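Thiosulfate sulfurtransferase YnjE (Escherichia coli, PDB 2WLR) catalyses the transfer of sulfur from thiosulfate to cyanide, yielding thiocyanate and sulfite, by way of an enzyme-bound persulfide. Local coordinates at residues V231-G236 and T374-R379; S292-P297 and G391-W396; W320-S325 and T347-A352; T328-F333 and G368-E373; F333-P336 and M340-A343. All coordinates share one frame; numbering follows the deposited sequence.

Contact 1: V231-G236 and T374-R379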
# COMPACT_ATOMS: atom_id res chain seq x y z
N VAL A 231 -11.19 -6.67 4.73
CA VAL A 231 -10.29 -7.07 3.67
C VAL A 231 -8.93 -6.43 3.97
O VAL A 231 -8.83 -5.21 4.22
CB VAL A 231 -10.76 -6.65 2.27
CG1 VAL A 231 -9.79 -7.11 1.22
CG2 VAL A 231 -12.16 -7.20 1.96
N ARG A 232 -7.90 -7.25 3.90
CA ARG A 232 -6.54 -6.88 4.24
C ARG A 232 -5.59 -7.36 3.17
O ARG A 232 -5.91 -8.25 2.37
CB ARG A 232 -6.15 -7.49 5.58
CG ARG A 232 -7.15 -7.21 6.64
CD ARG A 232 -6.67 -7.58 7.99
NE ARG A 232 -7.73 -7.61 8.97
CZ ARG A 232 -7.52 -7.73 10.27
NH1 ARG A 232 -6.29 -7.73 10.76
NH2 ARG A 232 -8.57 -7.85 11.08
N LEU A 233 -4.40 -6.75 3.15
CA LEU A 233 -3.33 -7.13 2.21
C LEU A 233 -2.13 -7.52 3.00
O LEU A 233 -1.83 -6.93 4.02
CB LEU A 233 -2.88 -5.94 1.37
CG LEU A 233 -3.85 -5.36 0.36
CD1 LEU A 233 -3.19 -4.16 -0.36
CD2 LEU A 233 -4.33 -6.43 -0.63
N LEU A 234 -1.38 -8.47 2.47
CA LEU A 234 -0.01 -8.67 2.94
C LEU A 234 0.90 -7.61 2.35
O LEU A 234 1.13 -7.57 1.16
CB LEU A 234 0.50 -10.07 2.58
CG LEU A 234 1.95 -10.41 2.91
CD1 LEU A 234 2.24 -10.26 4.42
CD2 LEU A 234 2.31 -11.82 2.46
N ASP A 235 1.45 -6.78 3.21
CA ASP A 235 2.27 -5.62 2.80
C ASP A 235 3.52 -6.17 2.12
O ASP A 235 4.22 -7.00 2.70
CB ASP A 235 2.63 -4.85 4.07
CG ASP A 235 3.21 -3.47 3.81
OD1 ASP A 235 3.17 -2.98 2.67
OD2 ASP A 235 3.72 -2.92 4.80
N GLY A 236 3.74 -5.75 0.87
CA GLY A 236 4.90 -6.20 0.13
C GLY A 236 4.70 -7.51 -0.61
O GLY A 236 5.56 -7.92 -1.42
N THR A 374 -3.18 2.01 -4.65
CA THR A 374 -3.21 3.30 -3.97
C THR A 374 -4.47 3.48 -3.15
O THR A 374 -4.41 4.08 -2.07
CB THR A 374 -3.03 4.51 -4.90
OG1 THR A 374 -3.93 4.44 -6.00
CG2 THR A 374 -1.60 4.51 -5.45
N PHE A 375 -5.61 2.99 -3.66
CA PHE A 375 -6.83 3.00 -2.86
C PHE A 375 -6.61 2.29 -1.53
O PHE A 375 -6.99 2.79 -0.46
CB PHE A 375 -7.97 2.31 -3.59
CG PHE A 375 -9.19 2.10 -2.75
CD1 PHE A 375 -9.32 0.96 -2.01
CD2 PHE A 375 -10.21 3.02 -2.74
CE1 PHE A 375 -10.45 0.74 -1.24
CE2 PHE A 375 -11.34 2.80 -1.96
CZ PHE A 375 -11.44 1.63 -1.22
N MSE A 376 -6.04 1.08 -1.57
CA MSE A 376 -5.81 0.35 -0.32
C MSE A 376 -4.88 1.07 0.63
O MSE A 376 -5.11 1.06 1.83
CB MSE A 376 -5.35 -1.09 -0.59
CG MSE A 376 -6.34 -1.96 -1.35
SE MSE A 376 -8.00 -2.27 -0.37
CE MSE A 376 -7.30 -3.58 0.93
N TYR A 377 -3.82 1.67 0.12
CA TYR A 377 -2.94 2.48 0.97
C TYR A 377 -3.68 3.69 1.58
O TYR A 377 -3.62 3.91 2.77
CB TYR A 377 -1.71 2.92 0.21
CG TYR A 377 -0.79 1.81 -0.27
CD1 TYR A 377 -0.82 0.52 0.33
CD2 TYR A 377 0.05 2.00 -1.35
CE1 TYR A 377 -0.01 -0.49 -0.10
CE2 TYR A 377 0.88 0.97 -1.77
CZ TYR A 377 0.83 -0.26 -1.14
OH TYR A 377 1.66 -1.27 -1.58
N ALA A 378 -4.42 4.44 0.76
CA ALA A 378 -5.16 5.60 1.28
C ALA A 378 -6.20 5.19 2.31
O ALA A 378 -6.39 5.87 3.28
CB ALA A 378 -5.86 6.32 0.10
N ARG A 379 -6.85 4.05 2.10
CA ARG A 379 -7.78 3.49 3.07
C ARG A 379 -7.08 3.22 4.42
O ARG A 379 -7.56 3.64 5.48
CB ARG A 379 -8.39 2.22 2.51
CG ARG A 379 -9.34 1.50 3.45
CD ARG A 379 -9.86 0.23 2.81
NE ARG A 379 -10.61 -0.66 3.71
CZ ARG A 379 -10.22 -1.86 4.12
NH1 ARG A 379 -9.02 -2.35 3.84
NH2 ARG A 379 -11.03 -2.56 4.91
O HOH W 1 -10.28 -4.40 7.14
O HOH W 2 2.12 -3.43 0.23

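Contact 2: S292-P297 and G391-W396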
# COMPACT_ATOMS: atom_id res chain seq x y z
N SER A 292 -4.36 10.31 -11.37
CA SER A 292 -3.73 9.39 -12.25
C SER A 292 -2.58 8.68 -11.55
O SER A 292 -1.57 9.29 -11.17
CB SER A 292 -3.15 10.13 -13.46
OG SER A 292 -2.46 9.24 -14.29
N ILE A 293 -2.73 7.36 -11.39
CA ILE A 293 -1.66 6.48 -10.93
C ILE A 293 -1.07 5.80 -12.15
O ILE A 293 -1.19 4.61 -12.37
CB ILE A 293 -2.16 5.48 -9.85
CG1 ILE A 293 -2.93 6.22 -8.75
CG2 ILE A 293 -0.99 4.69 -9.27
CD1 ILE A 293 -2.09 7.23 -8.01
N ARG A 294 -0.44 6.63 -12.96
CA ARG A 294 0.21 6.21 -14.18
C ARG A 294 1.64 6.70 -14.19
O ARG A 294 1.95 7.69 -13.52
CB ARG A 294 -0.58 6.71 -15.39
CG ARG A 294 -1.98 6.12 -15.46
CD ARG A 294 -2.84 6.65 -16.63
NE ARG A 294 -2.33 6.17 -17.91
CZ ARG A 294 -2.48 6.81 -19.07
NH1 ARG A 294 -3.06 8.00 -19.12
NH2 ARG A 294 -1.98 6.26 -20.18
N SER A 295 2.51 5.99 -14.90
CA SER A 295 3.93 6.40 -14.97
C SER A 295 3.99 7.76 -15.65
O SER A 295 3.10 8.11 -16.42
CB SER A 295 4.76 5.38 -15.74
OG SER A 295 4.37 5.31 -17.11
N TRP A 296 5.04 8.52 -15.38
CA TRP A 296 5.18 9.83 -16.00
C TRP A 296 5.11 9.77 -17.56
O TRP A 296 4.43 10.60 -18.15
CB TRP A 296 6.47 10.53 -15.49
CG TRP A 296 6.54 11.94 -15.89
CD1 TRP A 296 7.38 12.49 -16.82
CD2 TRP A 296 5.76 13.00 -15.36
NE1 TRP A 296 7.15 13.82 -16.89
CE2 TRP A 296 6.18 14.18 -16.01
CE3 TRP A 296 4.75 13.09 -14.40
CZ2 TRP A 296 5.60 15.41 -15.74
CZ3 TRP A 296 4.19 14.30 -14.14
CH2 TRP A 296 4.61 15.46 -14.81
N PRO A 297 5.79 8.81 -18.22
CA PRO A 297 5.62 8.71 -19.70
C PRO A 297 4.16 8.55 -20.15
O PRO A 297 3.77 9.04 -21.22
CB PRO A 297 6.45 7.48 -20.06
CG PRO A 297 7.54 7.49 -19.02
CD PRO A 297 6.83 7.89 -17.73
N GLY A 391 -13.01 2.58 -15.09
CA GLY A 391 -12.75 2.68 -16.53
C GLY A 391 -11.36 3.22 -16.89
O GLY A 391 -10.71 2.76 -17.84
N GLY A 392 -10.92 4.22 -16.12
CA GLY A 392 -9.60 4.79 -16.30
C GLY A 392 -9.37 5.35 -17.69
O GLY A 392 -10.30 5.81 -18.38
N TRP A 393 -8.12 5.30 -18.10
CA TRP A 393 -7.74 5.86 -19.38
C TRP A 393 -8.31 5.02 -20.52
O TRP A 393 -8.67 5.55 -21.57
CB TRP A 393 -6.22 5.96 -19.48
CG TRP A 393 -5.76 6.35 -20.85
CD1 TRP A 393 -5.07 5.58 -21.72
CD2 TRP A 393 -5.92 7.63 -21.47
NE1 TRP A 393 -4.81 6.29 -22.89
CE2 TRP A 393 -5.33 7.55 -22.75
CE3 TRP A 393 -6.54 8.81 -21.08
CZ2 TRP A 393 -5.34 8.64 -23.65
CZ3 TRP A 393 -6.56 9.88 -21.95
CH2 TRP A 393 -5.94 9.79 -23.22
N TYR A 394 -8.42 3.72 -20.34
CA TYR A 394 -9.01 2.87 -21.39
C TYR A 394 -10.42 3.28 -21.76
O TYR A 394 -10.76 3.40 -22.93
CB TYR A 394 -9.00 1.39 -20.96
CG TYR A 394 -9.17 0.33 -22.04
CD1 TYR A 394 -8.93 0.60 -23.39
CD2 TYR A 394 -9.49 -0.97 -21.70
CE1 TYR A 394 -9.08 -0.39 -24.36
CE2 TYR A 394 -9.64 -1.96 -22.65
CZ TYR A 394 -9.41 -1.67 -23.98
OH TYR A 394 -9.56 -2.70 -24.89
N GLU A 395 -11.26 3.51 -20.77
CA GLU A 395 -12.61 3.96 -21.03
C GLU A 395 -12.61 5.39 -21.53
O GLU A 395 -13.27 5.69 -22.55
CB GLU A 395 -13.46 3.81 -19.78
CG GLU A 395 -14.93 4.12 -20.05
CD GLU A 395 -15.78 4.18 -18.83
OE1 GLU A 395 -15.31 4.59 -17.74
OE2 GLU A 395 -16.97 3.86 -19.01
N TRP A 396 -11.94 6.29 -20.82
CA TRP A 396 -12.00 7.72 -21.11
C TRP A 396 -11.65 7.96 -22.57
O TRP A 396 -12.40 8.63 -23.30
CB TRP A 396 -11.04 8.48 -20.21
CG TRP A 396 -11.12 9.96 -20.31
CD1 TRP A 396 -10.35 10.77 -21.06
CD2 TRP A 396 -11.98 10.80 -19.55
NE1 TRP A 396 -10.68 12.07 -20.85
CE2 TRP A 396 -11.69 12.13 -19.92
CE3 TRP A 396 -12.98 10.57 -18.59
CZ2 TRP A 396 -12.36 13.22 -19.38
CZ3 TRP A 396 -13.64 11.66 -18.06
CH2 TRP A 396 -13.32 12.97 -18.45

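Contact 3: W320-S325 and T347-A352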
# COMPACT_ATOMS: atom_id res chain seq x y z
N TRP A 320 -1.54 14.20 -11.00
CA TRP A 320 -0.65 13.05 -10.98
C TRP A 320 -0.47 12.56 -9.57
O TRP A 320 -0.15 13.32 -8.69
CB TRP A 320 0.74 13.40 -11.50
CG TRP A 320 1.60 12.16 -11.79
CD1 TRP A 320 1.21 11.02 -12.43
CD2 TRP A 320 2.98 11.98 -11.47
NE1 TRP A 320 2.24 10.15 -12.53
CE2 TRP A 320 3.36 10.71 -11.96
CE3 TRP A 320 3.94 12.77 -10.84
CZ2 TRP A 320 4.64 10.21 -11.82
CZ3 TRP A 320 5.21 12.26 -10.69
CH2 TRP A 320 5.55 11.00 -11.18
N GLY A 321 -0.66 11.25 -9.36
CA GLY A 321 -0.51 10.67 -8.03
C GLY A 321 0.81 9.97 -7.76
O GLY A 321 0.97 9.34 -6.72
N HIS A 322 1.76 10.06 -8.68
CA HIS A 322 2.91 9.19 -8.73
C HIS A 322 2.50 7.74 -9.03
O HIS A 322 1.33 7.40 -9.06
CB HIS A 322 3.79 9.32 -7.47
CG HIS A 322 4.49 10.64 -7.39
ND1 HIS A 322 5.85 10.78 -7.60
CD2 HIS A 322 4.02 11.88 -7.17
CE1 HIS A 322 6.18 12.05 -7.48
NE2 HIS A 322 5.09 12.74 -7.23
N ALA A 323 3.48 6.88 -9.32
CA ALA A 323 3.20 5.48 -9.66
C ALA A 323 4.52 4.71 -9.70
O ALA A 323 5.13 4.45 -8.66
CB ALA A 323 2.42 5.38 -11.00
N GLY A 324 5.01 4.39 -10.89
CA GLY A 324 6.29 3.73 -11.03
C GLY A 324 6.89 3.96 -12.40
O GLY A 324 6.44 4.83 -13.15
N SER A 325 7.90 3.15 -12.70
CA SER A 325 8.78 3.36 -13.86
C SER A 325 8.11 3.07 -15.18
O SER A 325 8.46 3.67 -16.20
CB SER A 325 10.04 2.51 -13.71
OG SER A 325 9.74 1.15 -13.50
N THR A 347 1.63 11.12 1.70
CA THR A 347 0.89 12.35 1.89
C THR A 347 1.59 13.54 1.25
O THR A 347 0.96 14.33 0.57
CB THR A 347 0.61 12.60 3.37
OG1 THR A 347 -0.08 11.46 3.90
CG2 THR A 347 -0.23 13.87 3.55
N ALA A 348 2.90 13.63 1.42
CA ALA A 348 3.65 14.77 0.86
C ALA A 348 3.68 14.75 -0.66
O ALA A 348 3.56 15.80 -1.32
CB ALA A 348 5.05 14.77 1.39
N MSE A 349 3.83 13.58 -1.24
CA MSE A 349 3.90 13.55 -2.68
C MSE A 349 2.54 13.89 -3.30
O MSE A 349 2.49 14.57 -4.33
CB MSE A 349 4.56 12.29 -3.24
CG MSE A 349 3.80 11.09 -3.31
SE MSE A 349 5.09 9.66 -3.89
CE MSE A 349 3.82 8.24 -3.61
N TRP A 350 1.46 13.47 -2.65
CA TRP A 350 0.10 13.84 -3.08
C TRP A 350 -0.18 15.33 -2.86
O TRP A 350 -0.74 16.00 -3.75
CB TRP A 350 -0.96 12.93 -2.45
CG TRP A 350 -0.98 11.54 -3.03
CD1 TRP A 350 -0.40 11.13 -4.20
CD2 TRP A 350 -1.60 10.39 -2.48
NE1 TRP A 350 -0.62 9.80 -4.40
CE2 TRP A 350 -1.36 9.32 -3.36
CE3 TRP A 350 -2.36 10.16 -1.32
CZ2 TRP A 350 -1.82 8.03 -3.13
CZ3 TRP A 350 -2.80 8.86 -1.07
CH2 TRP A 350 -2.55 7.83 -1.99
N LYS A 351 0.22 15.86 -1.71
CA LYS A 351 -0.02 17.27 -1.40
C LYS A 351 0.59 18.16 -2.45
O LYS A 351 -0.02 19.18 -2.84
CB LYS A 351 0.49 17.64 -0.02
CG LYS A 351 0.29 19.13 0.34
CD LYS A 351 0.80 19.42 1.73
CE LYS A 351 0.49 20.85 2.16
NZ LYS A 351 1.37 21.20 3.31
N ALA A 352 1.77 17.79 -2.93
CA ALA A 352 2.48 18.57 -3.97
C ALA A 352 1.67 18.72 -5.27
O ALA A 352 1.87 19.68 -6.04
CB ALA A 352 3.86 18.00 -4.25
O HOH W 3 4.89 15.28 -5.64

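Contact 4: T328-F333 and G368-E373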
# COMPACT_ATOMS: atom_id res chain seq x y z
N THR A 328 3.61 -1.41 -15.26
CA THR A 328 3.51 -2.61 -14.43
C THR A 328 4.31 -2.52 -13.11
O THR A 328 4.48 -3.53 -12.44
CB THR A 328 3.94 -3.86 -15.21
OG1 THR A 328 5.20 -3.62 -15.85
CG2 THR A 328 2.90 -4.23 -16.25
N HIS A 329 4.75 -1.32 -12.75
CA HIS A 329 5.56 -1.12 -11.53
C HIS A 329 5.03 0.05 -10.72
O HIS A 329 4.34 0.93 -11.22
CB HIS A 329 7.03 -0.89 -11.89
CG HIS A 329 7.70 -2.11 -12.42
ND1 HIS A 329 7.67 -2.47 -13.75
CD2 HIS A 329 8.41 -3.08 -11.79
CE1 HIS A 329 8.33 -3.60 -13.92
NE2 HIS A 329 8.80 -3.99 -12.75
N MSE A 330 5.38 0.02 -9.44
CA MSE A 330 4.85 0.97 -8.45
C MSE A 330 5.91 1.44 -7.47
O MSE A 330 5.65 1.65 -6.28
CB MSE A 330 3.62 0.33 -7.72
CG MSE A 330 2.31 0.26 -8.57
SE MSE A 330 1.69 2.01 -8.88
CE MSE A 330 0.69 2.11 -7.27
N GLU A 331 7.11 1.71 -7.99
CA GLU A 331 8.22 2.08 -7.11
C GLU A 331 8.02 3.29 -6.21
O GLU A 331 8.57 3.33 -5.10
CB GLU A 331 9.52 2.32 -7.92
CG GLU A 331 10.06 1.13 -8.67
CD GLU A 331 9.60 1.12 -10.12
OE1 GLU A 331 8.49 1.64 -10.42
OE2 GLU A 331 10.35 0.56 -10.96
N ASP A 332 7.22 4.26 -6.65
CA ASP A 332 7.02 5.48 -5.86
C ASP A 332 6.27 5.22 -4.59
O ASP A 332 6.19 6.09 -3.76
CB ASP A 332 6.29 6.57 -6.67
CG ASP A 332 7.03 7.00 -7.92
OD1 ASP A 332 8.27 6.93 -7.90
OD2 ASP A 332 6.39 7.43 -8.92
N PHE A 333 5.65 4.05 -4.48
CA PHE A 333 4.89 3.72 -3.29
C PHE A 333 5.56 2.69 -2.40
O PHE A 333 4.97 2.34 -1.36
CB PHE A 333 3.53 3.25 -3.74
CG PHE A 333 2.68 4.36 -4.25
CD1 PHE A 333 1.93 5.13 -3.36
CD2 PHE A 333 2.63 4.64 -5.60
CE1 PHE A 333 1.17 6.20 -3.84
CE2 PHE A 333 1.84 5.71 -6.06
CZ PHE A 333 1.12 6.46 -5.17
N GLY A 368 -7.24 -0.15 -13.86
CA GLY A 368 -7.70 -0.15 -12.44
C GLY A 368 -6.76 -0.79 -11.43
O GLY A 368 -6.95 -0.59 -10.23
N TRP A 369 -5.75 -1.56 -11.86
CA TRP A 369 -4.90 -2.31 -10.89
C TRP A 369 -4.03 -1.40 -10.00
O TRP A 369 -4.05 -1.50 -8.78
CB TRP A 369 -3.97 -3.30 -11.57
CG TRP A 369 -4.59 -4.55 -12.08
CD1 TRP A 369 -5.84 -4.73 -12.61
CD2 TRP A 369 -3.93 -5.81 -12.15
NE1 TRP A 369 -5.99 -6.03 -13.00
CE2 TRP A 369 -4.83 -6.71 -12.73
CE3 TRP A 369 -2.66 -6.26 -11.79
CZ2 TRP A 369 -4.50 -8.05 -12.94
CZ3 TRP A 369 -2.34 -7.59 -11.99
CH2 TRP A 369 -3.25 -8.46 -12.56
N ARG A 370 -3.27 -0.49 -10.61
CA ARG A 370 -2.40 0.39 -9.80
C ARG A 370 -3.25 1.30 -8.90
O ARG A 370 -2.90 1.54 -7.75
CB ARG A 370 -1.49 1.21 -10.71
CG ARG A 370 -0.47 0.40 -11.46
CD ARG A 370 0.29 1.25 -12.47
NE ARG A 370 -0.54 1.48 -13.65
CZ ARG A 370 -0.15 2.21 -14.69
NH1 ARG A 370 1.02 2.84 -14.66
NH2 ARG A 370 -0.95 2.32 -15.74
N ALA A 371 -4.36 1.81 -9.42
CA ALA A 371 -5.31 2.60 -8.66
C ALA A 371 -5.84 1.86 -7.45
O ALA A 371 -6.12 2.47 -6.41
CB ALA A 371 -6.47 3.03 -9.56
N SER A 372 -5.97 0.54 -7.56
CA SER A 372 -6.45 -0.23 -6.43
C SER A 372 -5.43 -0.32 -5.33
O SER A 372 -5.81 -0.30 -4.15
CB SER A 372 -6.84 -1.62 -6.88
OG SER A 372 -7.85 -1.57 -7.89
N GLU A 373 -4.18 -0.47 -5.69
CA GLU A 373 -3.12 -0.45 -4.69
C GLU A 373 -3.11 0.88 -3.94
O GLU A 373 -3.04 0.90 -2.68
CB GLU A 373 -1.76 -0.75 -5.36
CG GLU A 373 -0.61 -0.76 -4.38
CD GLU A 373 0.69 -1.29 -4.96
OE1 GLU A 373 0.74 -1.67 -6.16
OE2 GLU A 373 1.68 -1.31 -4.21
O HOH W 4 3.35 2.81 -12.95

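Contact 5: F333-P336 and M340-A343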
# COMPACT_ATOMS: atom_id res chain seq x y z
N PHE A 333 5.65 4.05 -4.48
CA PHE A 333 4.89 3.72 -3.29
C PHE A 333 5.56 2.69 -2.40
O PHE A 333 4.97 2.34 -1.36
CB PHE A 333 3.53 3.25 -3.74
CG PHE A 333 2.68 4.36 -4.25
CD1 PHE A 333 1.93 5.13 -3.36
CD2 PHE A 333 2.63 4.64 -5.60
CE1 PHE A 333 1.17 6.20 -3.84
CE2 PHE A 333 1.84 5.71 -6.06
CZ PHE A 333 1.12 6.46 -5.17
N HIS A 334 6.77 2.23 -2.77
CA HIS A 334 7.37 1.06 -2.10
C HIS A 334 8.70 1.42 -1.47
O HIS A 334 9.45 2.23 -2.00
CB HIS A 334 7.65 -0.06 -3.08
CG HIS A 334 6.44 -0.63 -3.75
ND1 HIS A 334 6.53 -1.35 -4.92
CD2 HIS A 334 5.14 -0.59 -3.42
CE1 HIS A 334 5.31 -1.70 -5.30
NE2 HIS A 334 4.45 -1.27 -4.40
N ASN A 335 8.94 0.84 -0.29
CA ASN A 335 10.24 0.77 0.34
C ASN A 335 11.15 -0.20 -0.41
O ASN A 335 10.69 -0.93 -1.30
CB ASN A 335 10.08 0.31 1.81
CG ASN A 335 9.35 1.30 2.68
OD1 ASN A 335 8.48 0.93 3.46
ND2 ASN A 335 9.67 2.55 2.53
N PRO A 336 12.43 -0.29 -0.01
CA PRO A 336 13.33 -1.18 -0.72
C PRO A 336 12.97 -2.65 -0.61
O PRO A 336 13.45 -3.44 -1.41
CB PRO A 336 14.67 -0.90 -0.06
CG PRO A 336 14.59 0.54 0.31
CD PRO A 336 13.18 0.68 0.82
N MSE A 340 4.78 -0.83 1.81
CA MSE A 340 4.25 0.51 1.60
C MSE A 340 5.14 1.54 2.23
O MSE A 340 5.46 1.47 3.44
CB MSE A 340 2.82 0.64 2.17
CG MSE A 340 2.15 1.96 1.82
SE MSE A 340 0.66 2.40 2.94
CE MSE A 340 1.70 2.87 4.50
N ARG A 341 5.52 2.57 1.46
CA ARG A 341 6.27 3.72 1.99
C ARG A 341 5.48 4.44 3.07
O ARG A 341 4.26 4.32 3.13
CB ARG A 341 6.59 4.72 0.89
CG ARG A 341 7.65 4.24 -0.05
CD ARG A 341 7.86 5.30 -1.11
NE ARG A 341 8.55 6.47 -0.58
CZ ARG A 341 8.61 7.65 -1.17
NH1 ARG A 341 8.00 7.87 -2.33
NH2 ARG A 341 9.30 8.63 -0.60
N SER A 342 6.18 5.19 3.92
CA SER A 342 5.51 5.86 5.03
C SER A 342 4.36 6.75 4.59
O SER A 342 4.43 7.44 3.55
CB SER A 342 6.49 6.63 5.89
OG SER A 342 6.53 7.98 5.61
N ALA A 343 3.33 6.79 5.42
CA ALA A 343 2.15 7.59 5.14
C ALA A 343 2.52 9.05 4.98
O ALA A 343 1.97 9.72 4.12
CB ALA A 343 1.16 7.45 6.25

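Contact 1: V231-G236 and T374-R379
The junction between the second and third rhodanese repeats passes through this contact, where Val231 and Leu233 of strand 231-234 meet Met376 and Arg379 of helix 369-380. Their short axes come within 10.2 Å at a crossing angle of -109°, and on the helix the contact comes from Met376 and Arg379, three residues apart. Arg379 reaches over with CG anti to its own amide nitrogen (chi1 177°) and a chain extended as far as NE. The end of that reach is a charged donor on a backbone acceptor: NH1 bonds Val231 O at 2.9 Å, with an N-H...O angle of 155°. The neighbouring NH2 gives a hydrogen bond to water 1 at 3.0 Å. The strand belongs to a parallel five-stranded sheet, in which the backbone of Arg232 pairs with Val206 and Leu208, whereas the helix packs on the sheet of the third repeat. Met376, a selenomethionine here, bends at chi2 and chi3 and lies across Leu233, with CB 3.8 Å from Leu233 CD1 and CE 3.9 Å from Leu233 CG. A leucine in place of Arg379 would probably leave the Val231 carbonyl without its charged donor across the domain boundary and water 1 without its NH2 partner. Farther along, water 2 joins Asp235 OD1 (2.7 Å), Gly236 N and Tyr377 OH.

Contact 2: S292-P297 and G391-W396
Arg294 turns its chain at chi3 (69°) after an extended start, and Trp393 sets CG opposite its backbone N (chi1 172°); together these rotations lay the guanidinium on the indole. The evidence for a true stack is the angle between the two planes, 16°, with CZ standing 4.1 Å from the centroid of the five-membered ring and over its face, where cation-pi attraction probably contributes. The overlap is offset rather than centred. Thus Arg294 NH2 comes over Trp393 CD1 at 3.5 Å, and Arg294 NH1 lies 3.6 Å from Trp393 CG. NH1 also lies 3.7 Å from Trp393 CD2, one of the two fusion atoms. The side chains cross at about a right angle, yet the flat groups are nearly parallel. In the parallel sheet of the third rhodanese repeat, Arg294 lies between strand 288-292 and helix 296-300, and Trp393 in the first turn of the helix after strand 386-389. The same region holds the active-site loop: the backbone of Tyr394 bonds Gly366, immediately after the catalytic position 365. With one face on the indole, the rim of the Arg294 guanidinium is taken up by acceptors. NH1 pairs with Glu314 and with the Gly313 carbonyl, and NE makes a salt bridge to Glu298, whose second carboxylate oxygen receives Arg370. NE1 of Trp393 has its polar partner at Pro311.

Contact 3: W320-S325 and T347-A352
Gly321 and Trp350 bring their backbones to 5.9 Å, measured CA to CA, where the loop that follows strand 319-320 runs past helix 343-351. The closeness is used by Trp350, whose NE1 donates to Gly321 O at 2.8 Å. The acceptor lies close to the indole plane, but the bond is somewhat bent, with an N-H...O angle of 142°. Beside this bond, His322, which follows Gly321, packs against Met349, which precedes Trp350. Met349, a selenomethionine here, sets CG in the crowded position between its backbone N and carbonyl carbon (chi1 79°) and then runs extended, which carries the chain over the imidazole of His322. Its SE stands 4.0 Å from the ring centroid, 24° off the normal, a sulfur-aromatic type of contact made by selenium. A CH-pi contact from CB of the same side chain joins it at 4.2 Å from the ring centroid. Trp320 closes the other face of the His322 ring, its CZ3 lying 3.3 Å above that plane and over the centre. Water 3 then links the rim of the imidazole to the helix, 3.0 Å from His322 NE2 and 2.8 Å from Met349 O. With both faces packed and a water at NE2, the His322 ring is probably restrained in its rotation, in a position where its side chain comes within about 4 Å of a bound HEPES molecule.

Contact 4: T328-F333 and G368-E373
His329 meets helix 369-380 through its backbone: water 4 donates to His329 O at 2.7 Å and accepts from Arg370 NH1 at 2.9 Å, lying in the guanidinium plane at its edge. Met330, a selenomethionine here, carries the direct packing. Bends at chi2 (-68°) and chi3 (-87°) bring its SE against the aliphatic part of Arg370, 3.7 Å from Arg370 CG. Its CE rests 3.7 Å from the carbonyl O of the same arginine, and its CG stands 3.5 Å from Glu373 OE1. Met330 and Glu373 lie alongside each other, running opposite ways, and the other Glu373 oxygen is hydrogen-bonded to His334. Past Met330 the chain tightens into a 3-10 turn, with Phe333 N bonded to Met330 O at 3.0 Å. On the helix side, Gly368 is the N-cap, and Ser372 OG donates to its carbonyl O at 2.7 Å. The oxidised cysteine at position 365, a sulfinate here, receives hydrogen bonds from Arg370 NE and the Ala371 amide. NH2 of that arginine bonds Tyr306, and NH1 pairs with Glu298. An active-site loop ending at a helix N-terminus, with an arginine that by similarity binds substrate, is the arrangement of the rhodanese active site.

Contact 5: F333-P336 and M340-A343
Phe333 O receives the amide N of Arg341 at 2.9 Å with an N-H...O angle of 173°, although the donor stands well above the carbonyl plane (40° out of it). A CA-H...O contact from Met340 CA, at 3.6 Å, reaches the same Phe333 oxygen. Arg341 then lays its methylene CG against the next peptide, 3.3 Å from His334 O. Bent at chi3, it turns its guanidinium so that NH1 bonds the Asp332 carbonyl. The side chain of Asn335 crosses that of Arg341 obliquely, amide and guanidinium planes 75° apart. Its amide end lies against CA and CG of Arg341, and Asn335 also touches Trp55 in a loop of the first repeat. Replacing Asn335 by an alanine would remove the amide and is likely to open a gap beside CA and CG of Arg341. His334 and Met340 form a single beta bridge, CA to CA 4.9 Å, which closes a short loop. The chain beyond Met340 leads into helix 343-351, where Ser342 acts as the N-cap, its OG taking the amide of Asp345.

How the contacts relate
Contacts 2 to 5 all lie in the third rhodanese repeat, while contact 1 ties helix 369-380 of that repeat to strand 231-234 of the second. Along the chain, contacts 3 to 5 fall inside the loop that contact 1 closes, whereas the segments of contacts 1 and 2 alternate. The centres of contacts 1 and 4 are about 11 Å apart and share helix 369-380; contacts 4 and 5 share Phe333, whose ring also touches Met349 and Trp350 of contact 3. Contacts 2 and 5 are the most distant pair, about 21 Å between centres. Arg370 lies in contact 4 and touches Ile293 and Arg294 of contact 2, so these two contacts meet at the probable substrate-binding arginine.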